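Local coordinates for calcium homeostasis modulator protein 5 (Homo sapiens, PDB 7D60) that assembles into undecameric, cone-shaped large-pore channels in the membrane, with gating and ion conductance that are probably regulated by membrane lipids, at residues Tyr209-Phe214 with Gln276-Leu281. Residues are numbered along the deposited sequence; the frame is centred on the assembly and turned at random.
Sequences YLQLSF and QHYSTL
One face of the Tyr278 ring receives the CD2-CE2 edge of Phe214 in a T-shaped stack, ring centroids 5.2 Å apart and planes at 83°. Phe214 CE2 comes down toward the rim of that face, 3.7 Å from Tyr278 CE2. With CG anti to the backbone N (chi1 176°), the ring of Phe214 ends closer to the tyrosine than the direction of its CB suggests. At the hydroxyl end, Gln211, one helical turn earlier, runs out extended and crosses Tyr278 at about a right angle. Its NE2 donates a weak but fairly straight bond (159°) to Tyr278 OH, 3.3 Å away. A second weak bond, more bent, joins Gln211 NE2 to Gln276 OE1 at 3.2 Å. The two glutamine amide planes are steeply inclined to each other, and Gln276 NE2 hydrogen-bonds to Pro257 O of the second subunit, so this amide links both chains. Replacing Tyr278 by an alanine is likely to leave the Phe214 edge without its aromatic face and the buried Gln211 amide with one acceptor fewer. The contact lies probably on the cytoplasmic side, where the chain leading into helix 280-287 folds back against the beginning of helix 209-246; Tyr218 of that helix also touches Tyr278, while Phe259 and Met256 of the second subunit pack on Gln211 and Phe214.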
loop_
_atom_site.group_PDB
_atom_site.type_symbol
_atom_site.label_atom_id
_atom_site.label_comp_id
_atom_site.label_asym_id
_atom_site.label_seq_id
_atom_site.Cartn_x
_atom_site.Cartn_y
_atom_site.Cartn_z
ATOM N N TYR A 209 -2.584 -46.865 -33.226
ATOM C CA TYR A 209 -2.507 -45.717 -32.331
ATOM C C TYR A 209 -1.113 -45.534 -31.750
ATOM O O TYR A 209 -0.684 -44.399 -31.525
ATOM C CB TYR A 209 -3.527 -45.859 -31.199
ATOM C CG TYR A 209 -3.438 -44.748 -30.186
ATOM C CD1 TYR A 209 -3.944 -43.486 -30.474
ATOM C CD2 TYR A 209 -2.817 -44.943 -28.955
ATOM C CE1 TYR A 209 -3.852 -42.454 -29.564
ATOM C CE2 TYR A 209 -2.706 -43.911 -28.045
ATOM C CZ TYR A 209 -3.236 -42.673 -28.353
ATOM O OH TYR A 209 -3.143 -41.645 -27.445
ATOM N N LEU A 210 -0.400 -46.624 -31.492
ATOM C CA LEU A 210 0.879 -46.520 -30.807
ATOM C C LEU A 210 1.984 -46.057 -31.747
ATOM O O LEU A 210 2.859 -45.287 -31.345
ATOM C CB LEU A 210 1.229 -47.864 -30.177
ATOM C CG LEU A 210 1.950 -47.844 -28.837
ATOM C CD1 LEU A 210 1.155 -47.058 -27.830
ATOM C CD2 LEU A 210 2.149 -49.254 -28.356
ATOM N N GLN A 211 1.957 -46.509 -32.998
ATOM C CA GLN A 211 2.950 -46.069 -33.966
ATOM C C GLN A 211 2.700 -44.636 -34.413
ATOM O O GLN A 211 3.644 -43.928 -34.767
ATOM C CB GLN A 211 2.955 -47.005 -35.167
ATOM C CG GLN A 211 4.230 -46.982 -35.945
ATOM C CD GLN A 211 4.242 -47.991 -37.057
ATOM O OE1 GLN A 211 3.295 -48.747 -37.230
ATOM N NE2 GLN A 211 5.316 -48.010 -37.824
ATOM N N LEU A 212 1.446 -44.194 -34.404
ATOM C CA LEU A 212 1.138 -42.807 -34.719
ATOM C C LEU A 212 1.569 -41.863 -33.611
ATOM O O LEU A 212 1.829 -40.689 -33.878
ATOM C CB LEU A 212 -0.357 -42.659 -34.989
ATOM C CG LEU A 212 -0.865 -41.355 -35.596
ATOM C CD1 LEU A 212 -0.544 -41.287 -37.063
ATOM C CD2 LEU A 212 -2.344 -41.228 -35.370
ATOM N N SER A 213 1.668 -42.349 -32.380
ATOM C CA SER A 213 2.133 -41.515 -31.285
ATOM C C SER A 213 3.642 -41.330 -31.312
ATOM O O SER A 213 4.143 -40.305 -30.843
ATOM C CB SER A 213 1.699 -42.123 -29.956
ATOM O OG SER A 213 1.986 -41.251 -28.887
ATOM N N PHE A 214 4.377 -42.307 -31.839
ATOM C CA PHE A 214 5.810 -42.146 -32.031
ATOM C C PHE A 214 6.118 -41.263 -33.227
ATOM O O PHE A 214 7.080 -40.496 -33.192
ATOM C CB PHE A 214 6.478 -43.509 -32.206
ATOM C CG PHE A 214 7.938 -43.422 -32.504
ATOM C CD1 PHE A 214 8.829 -43.015 -31.529
ATOM C CD2 PHE A 214 8.421 -43.717 -33.761
ATOM C CE1 PHE A 214 10.171 -42.918 -31.801
ATOM C CE2 PHE A 214 9.759 -43.612 -34.035
ATOM C CZ PHE A 214 10.635 -43.217 -33.053
ATOM N N GLN A 276 9.339 -48.792 -43.118
ATOM C CA GLN A 276 8.695 -47.752 -42.325
ATOM C C GLN A 276 9.670 -46.600 -42.111
ATOM O O GLN A 276 10.599 -46.688 -41.307
ATOM C CB GLN A 276 8.175 -48.321 -41.009
ATOM C CG GLN A 276 9.067 -49.343 -40.330
ATOM C CD GLN A 276 8.335 -50.115 -39.261
ATOM O OE1 GLN A 276 7.112 -50.211 -39.281
ATOM N NE2 GLN A 276 9.082 -50.657 -38.309
ATOM N N HIS A 277 9.453 -45.514 -42.841
ATOM C CA HIS A 277 10.188 -44.273 -42.659
ATOM C C HIS A 277 9.236 -43.215 -42.129
ATOM O O HIS A 277 8.084 -43.141 -42.557
ATOM C CB HIS A 277 10.814 -43.811 -43.971
ATOM C CG HIS A 277 11.715 -44.824 -44.598
ATOM N ND1 HIS A 277 11.471 -45.371 -45.837
ATOM C CD2 HIS A 277 12.863 -45.389 -44.156
ATOM C CE1 HIS A 277 12.428 -46.230 -46.132
ATOM N NE2 HIS A 277 13.284 -46.260 -45.128
ATOM N N TYR A 278 9.714 -42.400 -41.200
ATOM C CA TYR A 278 8.861 -41.455 -40.499
ATOM C C TYR A 278 8.968 -40.034 -41.029
ATOM O O TYR A 278 8.264 -39.153 -40.534
ATOM C CB TYR A 278 9.173 -41.487 -39.005
ATOM C CG TYR A 278 8.884 -42.826 -38.386
ATOM C CD1 TYR A 278 7.580 -43.226 -38.137
ATOM C CD2 TYR A 278 9.907 -43.701 -38.072
ATOM C CE1 TYR A 278 7.309 -44.452 -37.584
ATOM C CE2 TYR A 278 9.645 -44.926 -37.522
ATOM C CZ TYR A 278 8.345 -45.297 -37.281
ATOM O OH TYR A 278 8.084 -46.522 -36.728
ATOM N N SER A 279 9.824 -39.789 -42.015
ATOM C CA SER A 279 9.855 -38.523 -42.732
ATOM C C SER A 279 10.449 -38.784 -44.102
ATOM O O SER A 279 10.856 -39.902 -44.419
ATOM C CB SER A 279 10.654 -37.454 -41.987
ATOM O OG SER A 279 11.992 -37.856 -41.791
ATOM N N THR A 280 10.488 -37.739 -44.921
ATOM C CA THR A 280 11.154 -37.847 -46.209
ATOM C C THR A 280 12.651 -37.611 -46.101
ATOM O O THR A 280 13.389 -37.968 -47.022
ATOM C CB THR A 280 10.535 -36.874 -47.211
ATOM O OG1 THR A 280 11.211 -36.987 -48.465
ATOM C CG2 THR A 280 10.636 -35.463 -46.711
ATOM N N LEU A 281 13.114 -37.029 -44.998
ATOM C CA LEU A 281 14.540 -36.963 -44.723
ATOM C C LEU A 281 15.065 -38.282 -44.178
ATOM O O LEU A 281 16.225 -38.622 -44.407
ATOM C CB LEU A 281 14.824 -35.835 -43.737
ATOM C CG LEU A 281 16.269 -35.402 -43.552
ATOM C CD1 LEU A 281 16.881 -35.086 -44.884
ATOM C CD2 LEU A 281 16.315 -34.194 -42.663
#